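High-affinity zinc uptake system protein znuA (Streptococcus suis, PDB 3MFQ) binds zinc and probably serves as the metal-binding receptor of an ABC-type uptake system for zinc or related metal ions. Local coordinates at residues 222-227 / 243-248; 171-176 / 275-280; 122-127 / 132-137. All coordinates share one frame; numbering follows the deposited sequence.

The three contacts run from the buried interior of the zinc-binding protein to the periphery of its fold. Interaction 2 is fully buried and the most central: two phenylalanines meet a methionine of helix 266-281, with no polar bond across it. Interaction 1, partly buried, joins helix 225-235 to strand 242-244 by sparse van der Waals contact. These two touch each other, since Val244 of the strand packs on Leu276 and Tyr280 of helix 266-281. Interaction 3 lies on the opposite side of the chain's centre, about 33 Å from interaction 2 between centres, where residues 122-127 and 132-137 combine apolar packing with an amide-amide hydrogen bond.

Interaction 1: 222-227 / 243-248; sequences TNPERM and VVTGEG
Val243 meets Met227 in this contact, and Pro224 meets Thr245. The two branches of Val243 take separate parts of the methionine. CG2 approaches the backbone oxygen of Met227, with CG2 of Val243 3.6 Å from O of Met227. CG1, anti to the backbone N (chi1 176°), faces the root of the methionine side chain, and here CB of Met227 and CG1 of Val243 are 4.3 Å apart. The CB bonds of both residues point toward the opposing segment, but the methionine then folds back at each torsion, so its sulfur and methyl turn off from the valine; the side chain also packs on Ile216 of strand 215-217.

Three residues earlier in the chain, CB of the proline ring lies beside the threonine hydroxyl, CB of Pro224 standing 4.0 Å from OG1 of Thr245. The backbone spacing is nearly even along the contact: the CA atoms of Pro224 and Thr245 are 7.2 Å apart, and those of Met227 and Val243 6.9 Å.

The segments belong to a beta-alpha-beta unit in which strand 215-217, helix 225-235 and strand 242-244 follow in order. The two strands are parallel neighbours, with Val244 bonded through its backbone to Ile216, and the first turn of the helix packs against the end of the second strand. Ile216 and Thr218 also touch Val243. The side chain of Met227 is about 13 Å from the bound zinc.

No hydrogen bond or salt bridge crosses this interface. Across it the threonine hydroxyl meets a proline carbon, in van der Waals contact and not in a hydrogen bond, and what holds the segments together here is sparse packing of this kind.

Interaction 2: 171-176 / 275-280; sequences DAFNYF and KLMVKY
The backbones of Phe176 and Met277 stay well apart, their CA atoms 12.1 Å from each other, so the gap between the start of helix 174-179 and helix 266-281 is bridged by long side chains alone. Met277 reaches across with its chain fully extended beyond CG (chi2 180°), while Phe176 comes from the opposite direction, its ring carried out by a first torsion that puts CG anti to the backbone N (chi1 172°). The two meet at the far rim of the ring: SD of Met277 is 3.6 Å from CZ of Phe176 and 3.9 Å from CE2 of Phe176. The sulfur sits obliquely to the ring, 4.4 Å from its centroid and 47° off the normal, whereas the terminal CE methyl lies over one face, 4.0 Å above the plane of the Phe176 ring and offset toward the rim.

The same methyl grazes Phe173, the N-cap residue of helix 174-179, obliquely, at 4.5 Å between CE of Met277 and CE2 of Phe173. All three residues are buried. Around them, Phe107 stacks on Phe173, Tyr180 meets Phe176, and Leu156 of the long helix 131-156 packs against Phe176, giving a largely aromatic and apolar surrounding.

The Phe173 side chain is about 8 Å from the bound zinc, and it follows closely on His170, which coordinates the metal with His41, His104 and Asp254. The arrangement is a Met-aromatic contact that joins the C-terminal helix to the segment just after a metal ligand, in the hydrophobic core, with Phe173 linking that core to the zinc site.

Interaction 3: 122-127 / 132-137; sequences ELQKLL and EMIQKN
Leu123 meets Ile134 where helix 109-123 ends, with CB of Leu123 4.0 Å from CD1 of Ile134. Its backbone oxygen accepts from both Leu126 N and Leu127 N, which closes the chain into a turn beyond the helix, while its side chain also packs on Val20 and Leu23 of helix 14-24.

Gln124, next along, runs alongside Ile134, the two side chains pointing opposite ways, CG of Gln124 lying 3.9 Å from CG2 of Ile134. With its chain extended (chi2 175°), it delivers its amide to Gln135, whose side chain crosses at about a right angle. NE2 of Gln135 donates to OE1 of Gln124 at 2.7 Å, a somewhat bent bond (N-H...O angle 149°); the amide planes are turned 56° apart, and the donor stands above the carbonyl plane rather than on a lone pair. NE2 of Gln124 is bonded to Ser120 OG, so both ends of this amide are held.

Lastly, Leu127 brings CB to within 4.3 Å of CD1 of Ile134, adding a second leucine to the neighbours of that methyl, and packs on Pro7 and Val28 as well. This is a tight helical hairpin leading into the long helix 131-156, consistent with the single helix that links the two lobes in metal-binding receptors of this family.

Interaction 1: 222-227 / 243-248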
ATOM      1  N   THR A 222      -6.849   8.247   5.226  1.00 45.81           N
ATOM      2  CA  THR A 222      -8.105   8.941   4.931  1.00 46.03           C
ATOM      3  C   THR A 222      -8.932   9.224   6.185  1.00 46.82           C
ATOM      4  O   THR A 222      -8.710   8.626   7.236  1.00 45.88           O
ATOM      5  CB  THR A 222      -8.981   8.172   3.914  1.00 47.37           C
ATOM      6  OG1 THR A 222      -9.300   6.874   4.430  1.00 47.32           O
ATOM      7  CG2 THR A 222      -8.256   8.021   2.586  1.00 43.11           C
ATOM      8  N   ASN A 223      -9.888  10.140   6.061  1.00 87.37           N
ATOM      9  CA  ASN A 223     -10.745  10.525   7.178  1.00 87.56           C
ATOM     10  C   ASN A 223     -11.736   9.431   7.560  1.00 88.79           C
ATOM     11  O   ASN A 223     -12.644   9.113   6.793  1.00 89.84           O
ATOM     12  CB  ASN A 223     -11.500  11.814   6.855  1.00 88.16           C
ATOM     13  CG  ASN A 223     -10.574  12.982   6.598  1.00 87.62           C
ATOM     14  OD1 ASN A 223      -9.504  13.084   7.199  1.00 85.66           O
ATOM     15  ND2 ASN A 223     -10.980  13.874   5.700  1.00 87.40           N
ATOM     16  N   PRO A 224     -11.567   8.859   8.761  1.00 55.29           N
ATOM     17  CA  PRO A 224     -12.392   7.763   9.284  1.00 53.58           C
ATOM     18  C   PRO A 224     -13.879   8.109   9.357  1.00 55.03           C
ATOM     19  O   PRO A 224     -14.704   7.215   9.545  1.00 54.97           O
ATOM     20  CB  PRO A 224     -11.835   7.550  10.696  1.00 55.89           C
ATOM     21  CG  PRO A 224     -10.438   8.060  10.630  1.00 57.19           C
ATOM     22  CD  PRO A 224     -10.482   9.221   9.689  1.00 58.02           C
ATOM     23  N   GLU A 225     -14.212   9.387   9.210  1.00 98.16           N
ATOM     24  CA  GLU A 225     -15.603   9.824   9.247  1.00 98.67           C
ATOM     25  C   GLU A 225     -16.415   9.079   8.199  1.00 97.68           C
ATOM     26  O   GLU A 225     -17.561   8.701   8.435  1.00 98.66           O
ATOM     27  CB  GLU A 225     -15.697  11.328   8.999  1.00100.27           C
ATOM     28  CG  GLU A 225     -16.466  12.083  10.070  1.00105.75           C
ATOM     29  CD  GLU A 225     -17.893  11.592  10.225  1.00112.74           C
ATOM     30  OE1 GLU A 225     -18.217  11.036  11.298  1.00115.53           O
ATOM     31  OE2 GLU A 225     -18.690  11.760   9.279  1.00115.48           O
ATOM     32  N   ARG A 226     -15.805   8.873   7.039  1.00 58.92           N
ATOM     33  CA  ARG A 226     -16.454   8.179   5.939  1.00 55.42           C
ATOM     34  C   ARG A 226     -16.977   6.813   6.361  1.00 55.66           C
ATOM     35  O   ARG A 226     -18.061   6.405   5.951  1.00 57.69           O
ATOM     36  CB  ARG A 226     -15.478   8.010   4.780  1.00 53.49           C
ATOM     37  CG  ARG A 226     -16.047   7.239   3.613  1.00 55.86           C
ATOM     38  CD  ARG A 226     -14.946   6.824   2.667  1.00 56.79           C
ATOM     39  NE  ARG A 226     -14.064   7.939   2.348  1.00 54.55           N
ATOM     40  CZ  ARG A 226     -13.054   7.863   1.488  1.00 55.89           C
ATOM     41  NH1 ARG A 226     -12.803   6.723   0.861  1.00 52.04           N
ATOM     42  NH2 ARG A 226     -12.298   8.926   1.253  1.00 54.61           N
ATOM     43  N   MET A 227     -16.199   6.107   7.175  1.00 45.92           N
ATOM     44  CA  MET A 227     -16.585   4.771   7.615  1.00 44.12           C
ATOM     45  C   MET A 227     -17.614   4.835   8.736  1.00 47.20           C
ATOM     46  O   MET A 227     -18.369   3.888   8.947  1.00 46.62           O
ATOM     47  CB  MET A 227     -15.362   3.961   8.051  1.00 39.51           C
ATOM     48  CG  MET A 227     -14.332   3.762   6.952  1.00 42.38           C
ATOM     49  SD  MET A 227     -14.994   2.953   5.481  1.00 44.09           S
ATOM     50  CE  MET A 227     -15.135   1.262   6.046  1.00 40.25           C
ATOM     51  N   VAL A 243     -17.171  -0.393  13.635  1.00 41.20           N
ATOM     52  CA  VAL A 243     -16.132   0.354  12.932  1.00 40.74           C
ATOM     53  C   VAL A 243     -14.785   0.231  13.638  1.00 42.76           C
ATOM     54  O   VAL A 243     -14.583   0.798  14.710  1.00 47.58           O
ATOM     55  CB  VAL A 243     -16.495   1.846  12.788  1.00 41.23           C
ATOM     56  CG1 VAL A 243     -15.340   2.607  12.149  1.00 42.28           C
ATOM     57  CG2 VAL A 243     -17.758   2.016  11.969  1.00 40.85           C
ATOM     58  N   VAL A 244     -13.866  -0.509  13.024  1.00 32.05           N
ATOM     59  CA  VAL A 244     -12.540  -0.706  13.600  1.00 33.28           C
ATOM     60  C   VAL A 244     -11.661   0.507  13.344  1.00 39.25           C
ATOM     61  O   VAL A 244     -10.995   0.598  12.312  1.00 40.15           O
ATOM     62  CB  VAL A 244     -11.845  -1.945  13.017  1.00 28.31           C
ATOM     63  CG1 VAL A 244     -10.481  -2.137  13.657  1.00 29.76           C
ATOM     64  CG2 VAL A 244     -12.708  -3.180  13.213  1.00 28.48           C
ATOM     65  N   THR A 245     -11.666   1.447  14.282  1.00 50.99           N
ATOM     66  CA  THR A 245     -10.865   2.655  14.147  1.00 53.16           C
ATOM     67  C   THR A 245     -10.118   2.941  15.440  1.00 59.05           C
ATOM     68  O   THR A 245      -8.921   3.212  15.419  1.00 62.60           O
ATOM     69  CB  THR A 245     -11.729   3.867  13.747  1.00 53.44           C
ATOM     70  OG1 THR A 245     -10.914   5.044  13.688  1.00 56.39           O
ATOM     71  CG2 THR A 245     -12.854   4.076  14.745  1.00 53.54           C
ATOM     72  N   GLY A 246     -10.833   2.862  16.559  1.00 88.88           N
ATOM     73  CA  GLY A 246     -10.258   3.073  17.876  1.00 97.98           C
ATOM     74  C   GLY A 246      -8.956   3.850  17.901  1.00101.99           C
ATOM     75  O   GLY A 246      -8.833   4.911  17.290  1.00100.54           O
ATOM     76  N   GLU A 247      -7.977   3.313  18.620  1.00102.21           N
ATOM     77  CA  GLU A 247      -6.677   3.955  18.739  1.00105.33           C
ATOM     78  C   GLU A 247      -5.574   2.948  18.454  1.00104.82           C
ATOM     79  O   GLU A 247      -5.417   1.964  19.176  1.00106.69           O
ATOM     80  CB  GLU A 247      -6.513   4.554  20.133  1.00107.19           C
ATOM     81  CG  GLU A 247      -7.628   5.509  20.514  1.00106.99           C
ATOM     82  CD  GLU A 247      -7.582   5.897  21.974  1.00110.48           C
ATOM     83  OE1 GLU A 247      -6.479   5.879  22.561  1.00112.66           O
ATOM     84  OE2 GLU A 247      -8.649   6.221  22.535  1.00108.51           O
ATOM     85  N   GLY A 248      -4.809   3.201  17.398  1.00 65.85           N
ATOM     86  CA  GLY A 248      -3.817   2.253  16.935  1.00 62.71           C
ATOM     87  C   GLY A 248      -4.494   1.160  16.137  1.00 57.81           C
ATOM     88  O   GLY A 248      -3.861   0.190  15.725  1.00 57.99           O
TER

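Interaction 2: 171-176 / 275-280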
ATOM      1  N   ASP A 171     -10.619   1.298  -2.524  1.00 54.92           N
ATOM      2  CA  ASP A 171     -10.152   0.065  -3.143  1.00 55.28           C
ATOM      3  C   ASP A 171      -8.629  -0.005  -3.173  1.00 53.52           C
ATOM      4  O   ASP A 171      -8.000   0.442  -4.128  1.00 57.05           O
ATOM      5  CB  ASP A 171     -10.705  -0.040  -4.563  1.00 56.36           C
ATOM      6  CG  ASP A 171     -11.005  -1.466  -4.964  1.00 61.27           C
ATOM      7  OD1 ASP A 171     -10.507  -2.390  -4.287  1.00 57.60           O
ATOM      8  OD2 ASP A 171     -11.743  -1.659  -5.953  1.00 68.04           O
ATOM      9  N   ALA A 172      -8.041  -0.577  -2.128  1.00 47.93           N
ATOM     10  CA  ALA A 172      -6.588  -0.609  -2.010  1.00 47.52           C
ATOM     11  C   ALA A 172      -6.063  -1.991  -1.640  1.00 47.49           C
ATOM     12  O   ALA A 172      -4.863  -2.165  -1.434  1.00 47.11           O
ATOM     13  CB  ALA A 172      -6.121   0.423  -0.997  1.00 46.05           C
ATOM     14  N   PHE A 173      -6.959  -2.968  -1.556  1.00 42.15           N
ATOM     15  CA  PHE A 173      -6.575  -4.309  -1.138  1.00 37.45           C
ATOM     16  C   PHE A 173      -6.986  -5.375  -2.146  1.00 41.66           C
ATOM     17  O   PHE A 173      -7.153  -6.541  -1.790  1.00 43.94           O
ATOM     18  CB  PHE A 173      -7.172  -4.632   0.231  1.00 39.54           C
ATOM     19  CG  PHE A 173      -6.712  -3.712   1.326  1.00 40.45           C
ATOM     20  CD1 PHE A 173      -7.431  -2.570   1.637  1.00 42.47           C
ATOM     21  CD2 PHE A 173      -5.562  -3.988   2.049  1.00 39.12           C
ATOM     22  CE1 PHE A 173      -7.011  -1.721   2.645  1.00 41.49           C
ATOM     23  CE2 PHE A 173      -5.139  -3.143   3.059  1.00 37.47           C
ATOM     24  CZ  PHE A 173      -5.863  -2.008   3.356  1.00 36.70           C
ATOM     25  N   ASN A 174      -7.150  -4.970  -3.400  1.00 46.90           N
ATOM     26  CA  ASN A 174      -7.484  -5.912  -4.464  1.00 45.01           C
ATOM     27  C   ASN A 174      -6.399  -6.959  -4.633  1.00 43.34           C
ATOM     28  O   ASN A 174      -6.685  -8.138  -4.838  1.00 45.69           O
ATOM     29  CB  ASN A 174      -7.701  -5.182  -5.787  1.00 49.37           C
ATOM     30  CG  ASN A 174      -9.068  -4.545  -5.880  1.00 53.70           C
ATOM     31  OD1 ASN A 174     -10.057  -5.104  -5.408  1.00 53.69           O
ATOM     32  ND2 ASN A 174      -9.135  -3.373  -6.500  1.00 56.81           N
ATOM     33  N   TYR A 175      -5.149  -6.520  -4.555  1.00 46.06           N
ATOM     34  CA  TYR A 175      -4.024  -7.433  -4.673  1.00 49.04           C
ATOM     35  C   TYR A 175      -3.961  -8.340  -3.451  1.00 50.90           C
ATOM     36  O   TYR A 175      -3.561  -9.501  -3.544  1.00 52.57           O
ATOM     37  CB  TYR A 175      -2.721  -6.655  -4.840  1.00 47.31           C
ATOM     38  CG  TYR A 175      -2.604  -5.948  -6.173  1.00 48.20           C
ATOM     39  CD1 TYR A 175      -1.993  -6.564  -7.257  1.00 47.49           C
ATOM     40  CD2 TYR A 175      -3.113  -4.667  -6.349  1.00 49.35           C
ATOM     41  CE1 TYR A 175      -1.885  -5.922  -8.478  1.00 50.53           C
ATOM     42  CE2 TYR A 175      -3.007  -4.017  -7.566  1.00 51.43           C
ATOM     43  CZ  TYR A 175      -2.392  -4.650  -8.627  1.00 50.25           C
ATOM     44  OH  TYR A 175      -2.287  -4.011  -9.839  1.00 48.63           O
ATOM     45  N   PHE A 176      -4.367  -7.803  -2.306  1.00 53.95           N
ATOM     46  CA  PHE A 176      -4.394  -8.572  -1.075  1.00 51.81           C
ATOM     47  C   PHE A 176      -5.462  -9.652  -1.153  1.00 54.02           C
ATOM     48  O   PHE A 176      -5.182 -10.836  -0.971  1.00 57.44           O
ATOM     49  CB  PHE A 176      -4.667  -7.662   0.119  1.00 52.22           C
ATOM     50  CG  PHE A 176      -4.887  -8.405   1.402  1.00 53.54           C
ATOM     51  CD1 PHE A 176      -3.819  -8.746   2.211  1.00 52.98           C
ATOM     52  CD2 PHE A 176      -6.161  -8.774   1.792  1.00 54.24           C
ATOM     53  CE1 PHE A 176      -4.017  -9.435   3.388  1.00 54.38           C
ATOM     54  CE2 PHE A 176      -6.366  -9.462   2.968  1.00 54.44           C
ATOM     55  CZ  PHE A 176      -5.292  -9.794   3.768  1.00 58.52           C
ATOM     56  N   LYS A 275      -3.078  -9.105  11.613  1.00 44.76           N
ATOM     57  CA  LYS A 275      -3.574  -9.361  12.963  1.00 43.50           C
ATOM     58  C   LYS A 275      -4.878  -8.612  13.208  1.00 42.26           C
ATOM     59  O   LYS A 275      -5.800  -9.130  13.835  1.00 43.69           O
ATOM     60  CB  LYS A 275      -2.543  -8.949  14.019  1.00 43.20           C
ATOM     61  CG  LYS A 275      -1.300  -9.825  14.094  1.00 45.38           C
ATOM     62  CD  LYS A 275      -0.470  -9.480  15.329  1.00 46.56           C
ATOM     63  CE  LYS A 275       0.845 -10.250  15.366  1.00 50.83           C
ATOM     64  NZ  LYS A 275       1.606  -9.992  16.623  1.00 53.21           N
ATOM     65  N   LEU A 276      -4.944  -7.385  12.707  1.00 51.83           N
ATOM     66  CA  LEU A 276      -6.107  -6.534  12.911  1.00 51.42           C
ATOM     67  C   LEU A 276      -7.349  -7.161  12.297  1.00 49.43           C
ATOM     68  O   LEU A 276      -8.424  -7.154  12.895  1.00 52.42           O
ATOM     69  CB  LEU A 276      -5.860  -5.152  12.303  1.00 50.81           C
ATOM     70  CG  LEU A 276      -6.874  -4.058  12.636  1.00 53.14           C
ATOM     71  CD1 LEU A 276      -6.941  -3.841  14.137  1.00 59.89           C
ATOM     72  CD2 LEU A 276      -6.516  -2.765  11.929  1.00 57.22           C
ATOM     73  N   MET A 277      -7.193  -7.709  11.100  1.00 39.09           N
ATOM     74  CA  MET A 277      -8.308  -8.316  10.390  1.00 41.69           C
ATOM     75  C   MET A 277      -8.824  -9.551  11.115  1.00 44.47           C
ATOM     76  O   MET A 277     -10.031  -9.732  11.272  1.00 45.22           O
ATOM     77  CB  MET A 277      -7.890  -8.684   8.968  1.00 40.72           C
ATOM     78  CG  MET A 277      -7.375  -7.513   8.156  1.00 40.94           C
ATOM     79  SD  MET A 277      -6.890  -7.991   6.492  1.00 37.48           S
ATOM     80  CE  MET A 277      -6.284  -6.432   5.859  1.00 40.25           C
ATOM     81  N   VAL A 278      -7.907 -10.404  11.558  1.00 52.40           N
ATOM     82  CA  VAL A 278      -8.298 -11.647  12.206  1.00 52.10           C
ATOM     83  C   VAL A 278      -9.065 -11.369  13.489  1.00 50.02           C
ATOM     84  O   VAL A 278     -10.029 -12.060  13.800  1.00 51.68           O
ATOM     85  CB  VAL A 278      -7.085 -12.554  12.509  1.00 49.77           C
ATOM     86  CG1 VAL A 278      -6.178 -12.647  11.291  1.00 49.55           C
ATOM     87  CG2 VAL A 278      -6.315 -12.039  13.710  1.00 48.84           C
ATOM     88  N   LYS A 279      -8.645 -10.342  14.221  1.00 45.48           N
ATOM     89  CA  LYS A 279      -9.247 -10.034  15.512  1.00 45.26           C
ATOM     90  C   LYS A 279     -10.723  -9.689  15.381  1.00 48.58           C
ATOM     91  O   LYS A 279     -11.536 -10.087  16.214  1.00 53.45           O
ATOM     92  CB  LYS A 279      -8.504  -8.892  16.203  1.00 40.97           C
ATOM     93  CG  LYS A 279      -9.115  -8.495  17.534  1.00 44.50           C
ATOM     94  CD  LYS A 279      -8.235  -7.518  18.291  1.00 45.14           C
ATOM     95  CE  LYS A 279      -8.816  -7.203  19.664  1.00 49.18           C
ATOM     96  NZ  LYS A 279      -7.911  -6.354  20.488  1.00 45.88           N
ATOM     97  N   TYR A 280     -11.069  -8.955  14.329  1.00 50.10           N
ATOM     98  CA  TYR A 280     -12.435  -8.477  14.161  1.00 48.32           C
ATOM     99  C   TYR A 280     -13.224  -9.240  13.102  1.00 50.96           C
ATOM    100  O   TYR A 280     -14.369  -8.897  12.811  1.00 54.93           O
ATOM    101  CB  TYR A 280     -12.438  -6.982  13.846  1.00 48.33           C
ATOM    102  CG  TYR A 280     -11.908  -6.134  14.977  1.00 53.28           C
ATOM    103  CD1 TYR A 280     -12.770  -5.549  15.894  1.00 50.96           C
ATOM    104  CD2 TYR A 280     -10.544  -5.926  15.134  1.00 53.27           C
ATOM    105  CE1 TYR A 280     -12.290  -4.775  16.933  1.00 54.04           C
ATOM    106  CE2 TYR A 280     -10.053  -5.155  16.170  1.00 54.37           C
ATOM    107  CZ  TYR A 280     -10.931  -4.582  17.066  1.00 59.01           C
ATOM    108  OH  TYR A 280     -10.450  -3.812  18.102  1.00 65.62           O
TER

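Interaction 3: 122-127 / 132-137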
ATOM      1  N   GLU A 122      19.170  -1.400  -8.902  1.00 46.80           N
ATOM      2  CA  GLU A 122      19.416   0.026  -9.077  1.00 48.74           C
ATOM      3  C   GLU A 122      20.382   0.562  -8.027  1.00 52.48           C
ATOM      4  O   GLU A 122      21.117   1.517  -8.276  1.00 50.34           O
ATOM      5  CB  GLU A 122      18.107   0.814  -9.034  1.00 49.09           C
ATOM      6  CG  GLU A 122      17.309   0.751 -10.323  1.00 51.85           C
ATOM      7  CD  GLU A 122      18.072   1.310 -11.506  1.00 54.38           C
ATOM      8  OE1 GLU A 122      18.434   0.519 -12.403  1.00 56.74           O
ATOM      9  OE2 GLU A 122      18.312   2.536 -11.539  1.00 54.05           O
ATOM     10  N   LEU A 123      20.371  -0.050  -6.850  1.00 65.77           N
ATOM     11  CA  LEU A 123      21.332   0.303  -5.822  1.00 63.94           C
ATOM     12  C   LEU A 123      22.672  -0.341  -6.168  1.00 63.53           C
ATOM     13  O   LEU A 123      23.706   0.304  -6.071  1.00 63.45           O
ATOM     14  CB  LEU A 123      20.824  -0.101  -4.439  1.00 63.49           C
ATOM     15  CG  LEU A 123      19.568   0.666  -3.997  1.00 64.78           C
ATOM     16  CD1 LEU A 123      18.949   0.075  -2.736  1.00 66.23           C
ATOM     17  CD2 LEU A 123      19.860   2.148  -3.804  1.00 63.24           C
ATOM     18  N   GLN A 124      22.654  -1.606  -6.580  1.00 54.44           N
ATOM     19  CA  GLN A 124      23.781  -2.147  -7.313  1.00 53.44           C
ATOM     20  C   GLN A 124      23.764  -1.271  -8.539  1.00 57.13           C
ATOM     21  O   GLN A 124      22.712  -0.744  -8.878  1.00 59.68           O
ATOM     22  CB  GLN A 124      23.534  -3.594  -7.716  1.00 54.28           C
ATOM     23  CG  GLN A 124      23.047  -4.487  -6.606  1.00 53.25           C
ATOM     24  CD  GLN A 124      22.709  -5.870  -7.110  1.00 57.04           C
ATOM     25  OE1 GLN A 124      23.507  -6.497  -7.803  1.00 58.49           O
ATOM     26  NE2 GLN A 124      21.523  -6.356  -6.768  1.00 56.28           N
ATOM     27  N   LYS A 125      24.899  -1.146  -9.221  1.00 83.07           N
ATOM     28  CA  LYS A 125      25.039  -0.220 -10.344  1.00 87.08           C
ATOM     29  C   LYS A 125      25.063   1.239  -9.897  1.00 82.83           C
ATOM     30  O   LYS A 125      25.284   2.141 -10.702  1.00 84.24           O
ATOM     31  CB  LYS A 125      23.779  -0.214 -11.216  1.00 83.36           C
ATOM     32  CG  LYS A 125      23.678   0.966 -12.197  1.00 85.12           C
ATOM     33  CD  LYS A 125      22.375   0.951 -12.981  1.00 90.68           C
ATOM     34  CE  LYS A 125      22.312  -0.272 -13.862  1.00 97.25           C
ATOM     35  NZ  LYS A 125      21.122  -0.232 -14.745  1.00 98.89           N
ATOM     36  N   LEU A 126      24.817   1.466  -8.611  1.00 43.46           N
ATOM     37  CA  LEU A 126      24.913   2.811  -8.044  1.00 40.67           C
ATOM     38  C   LEU A 126      26.114   2.709  -7.107  1.00 42.33           C
ATOM     39  O   LEU A 126      26.895   3.652  -6.943  1.00 43.65           O
ATOM     40  CB  LEU A 126      23.677   3.288  -7.273  1.00 40.14           C
ATOM     41  CG  LEU A 126      23.741   4.707  -6.683  1.00 36.96           C
ATOM     42  CD1 LEU A 126      24.026   5.707  -7.777  1.00 40.71           C
ATOM     43  CD2 LEU A 126      22.441   5.041  -5.984  1.00 39.24           C
ATOM     44  N   LEU A 127      26.248   1.541  -6.496  1.00 41.70           N
ATOM     45  CA  LEU A 127      27.372   1.251  -5.625  1.00 39.12           C
ATOM     46  C   LEU A 127      28.080  -0.022  -6.060  1.00 42.67           C
ATOM     47  O   LEU A 127      27.917  -1.073  -5.444  1.00 44.36           O
ATOM     48  CB  LEU A 127      26.895   1.102  -4.188  1.00 40.14           C
ATOM     49  CG  LEU A 127      26.473   2.377  -3.468  1.00 41.58           C
ATOM     50  CD1 LEU A 127      25.875   2.061  -2.107  1.00 42.75           C
ATOM     51  CD2 LEU A 127      27.658   3.313  -3.320  1.00 47.04           C
ATOM     52  N   GLU A 132      27.770  -6.723  -4.265  1.00 43.06           N
ATOM     53  CA  GLU A 132      27.653  -8.055  -3.679  1.00 40.58           C
ATOM     54  C   GLU A 132      27.046  -7.980  -2.284  1.00 40.72           C
ATOM     55  O   GLU A 132      26.166  -8.766  -1.937  1.00 40.65           O
ATOM     56  CB  GLU A 132      29.014  -8.750  -3.636  1.00 37.83           C
ATOM     57  CG  GLU A 132      29.501  -9.242  -4.992  1.00 39.74           C
ATOM     58  CD  GLU A 132      30.922  -9.772  -4.946  1.00 37.13           C
ATOM     59  OE1 GLU A 132      31.677  -9.365  -4.040  1.00 37.14           O
ATOM     60  OE2 GLU A 132      31.286 -10.586  -5.818  1.00 37.13           O
ATOM     61  N   MET A 133      27.521  -7.026  -1.493  1.00 46.29           N
ATOM     62  CA  MET A 133      26.975  -6.782  -0.165  1.00 46.15           C
ATOM     63  C   MET A 133      25.472  -6.582  -0.257  1.00 45.91           C
ATOM     64  O   MET A 133      24.702  -7.197   0.480  1.00 49.18           O
ATOM     65  CB  MET A 133      27.612  -5.536   0.442  1.00 45.79           C
ATOM     66  CG  MET A 133      27.197  -5.272   1.875  1.00 52.04           C
ATOM     67  SD  MET A 133      27.335  -3.532   2.328  1.00 64.90           S
ATOM     68  CE  MET A 133      27.275  -3.646   4.117  1.00 55.58           C
ATOM     69  N   ILE A 134      25.062  -5.717  -1.176  1.00 41.44           N
ATOM     70  CA  ILE A 134      23.650  -5.435  -1.395  1.00 42.38           C
ATOM     71  C   ILE A 134      22.881  -6.660  -1.876  1.00 41.58           C
ATOM     72  O   ILE A 134      21.770  -6.919  -1.419  1.00 41.46           O
ATOM     73  CB  ILE A 134      23.462  -4.306  -2.412  1.00 39.82           C
ATOM     74  CG1 ILE A 134      23.944  -2.982  -1.818  1.00 38.75           C
ATOM     75  CG2 ILE A 134      22.005  -4.206  -2.816  1.00 42.69           C
ATOM     76  CD1 ILE A 134      24.051  -1.864  -2.828  1.00 41.61           C
ATOM     77  N   GLN A 135      23.470  -7.404  -2.806  1.00 51.00           N
ATOM     78  CA  GLN A 135      22.856  -8.629  -3.296  1.00 51.29           C
ATOM     79  C   GLN A 135      22.616  -9.578  -2.136  1.00 49.80           C
ATOM     80  O   GLN A 135      21.574 -10.225  -2.050  1.00 50.09           O
ATOM     81  CB  GLN A 135      23.755  -9.300  -4.325  1.00 51.80           C
ATOM     82  CG  GLN A 135      23.998  -8.462  -5.559  1.00 50.71           C
ATOM     83  CD  GLN A 135      25.086  -9.039  -6.433  1.00 55.97           C
ATOM     84  OE1 GLN A 135      25.600 -10.127  -6.168  1.00 52.51           O
ATOM     85  NE2 GLN A 135      25.447  -8.312  -7.483  1.00 56.69           N
ATOM     86  N   LYS A 136      23.598  -9.654  -1.244  1.00 56.17           N
ATOM     87  CA  LYS A 136      23.497 -10.481  -0.052  1.00 55.77           C
ATOM     88  C   LYS A 136      22.352  -9.986   0.821  1.00 56.75           C
ATOM     89  O   LYS A 136      21.564 -10.777   1.338  1.00 60.50           O
ATOM     90  CB  LYS A 136      24.811 -10.438   0.725  1.00 56.54           C
ATOM     91  CG  LYS A 136      24.999 -11.579   1.706  1.00 58.52           C
ATOM     92  CD  LYS A 136      26.393 -11.539   2.304  1.00 58.46           C
ATOM     93  CE  LYS A 136      26.644 -12.720   3.229  1.00 62.64           C
ATOM     94  NZ  LYS A 136      27.998 -12.650   3.852  1.00 66.18           N
ATOM     95  N   ASN A 137      22.268  -8.671   0.983  1.00 31.85           N
ATOM     96  CA  ASN A 137      21.169  -8.061   1.719  1.00 31.83           C
ATOM     97  C   ASN A 137      19.823  -8.336   1.067  1.00 31.43           C
ATOM     98  O   ASN A 137      18.834  -8.590   1.748  1.00 30.53           O
ATOM     99  CB  ASN A 137      21.385  -6.554   1.833  1.00 32.02           C
ATOM    100  CG  ASN A 137      22.519  -6.205   2.763  1.00 33.53           C
ATOM    101  OD1 ASN A 137      23.188  -7.088   3.298  1.00 39.28           O
ATOM    102  ND2 ASN A 137      22.741  -4.915   2.969  1.00 33.07           N
TER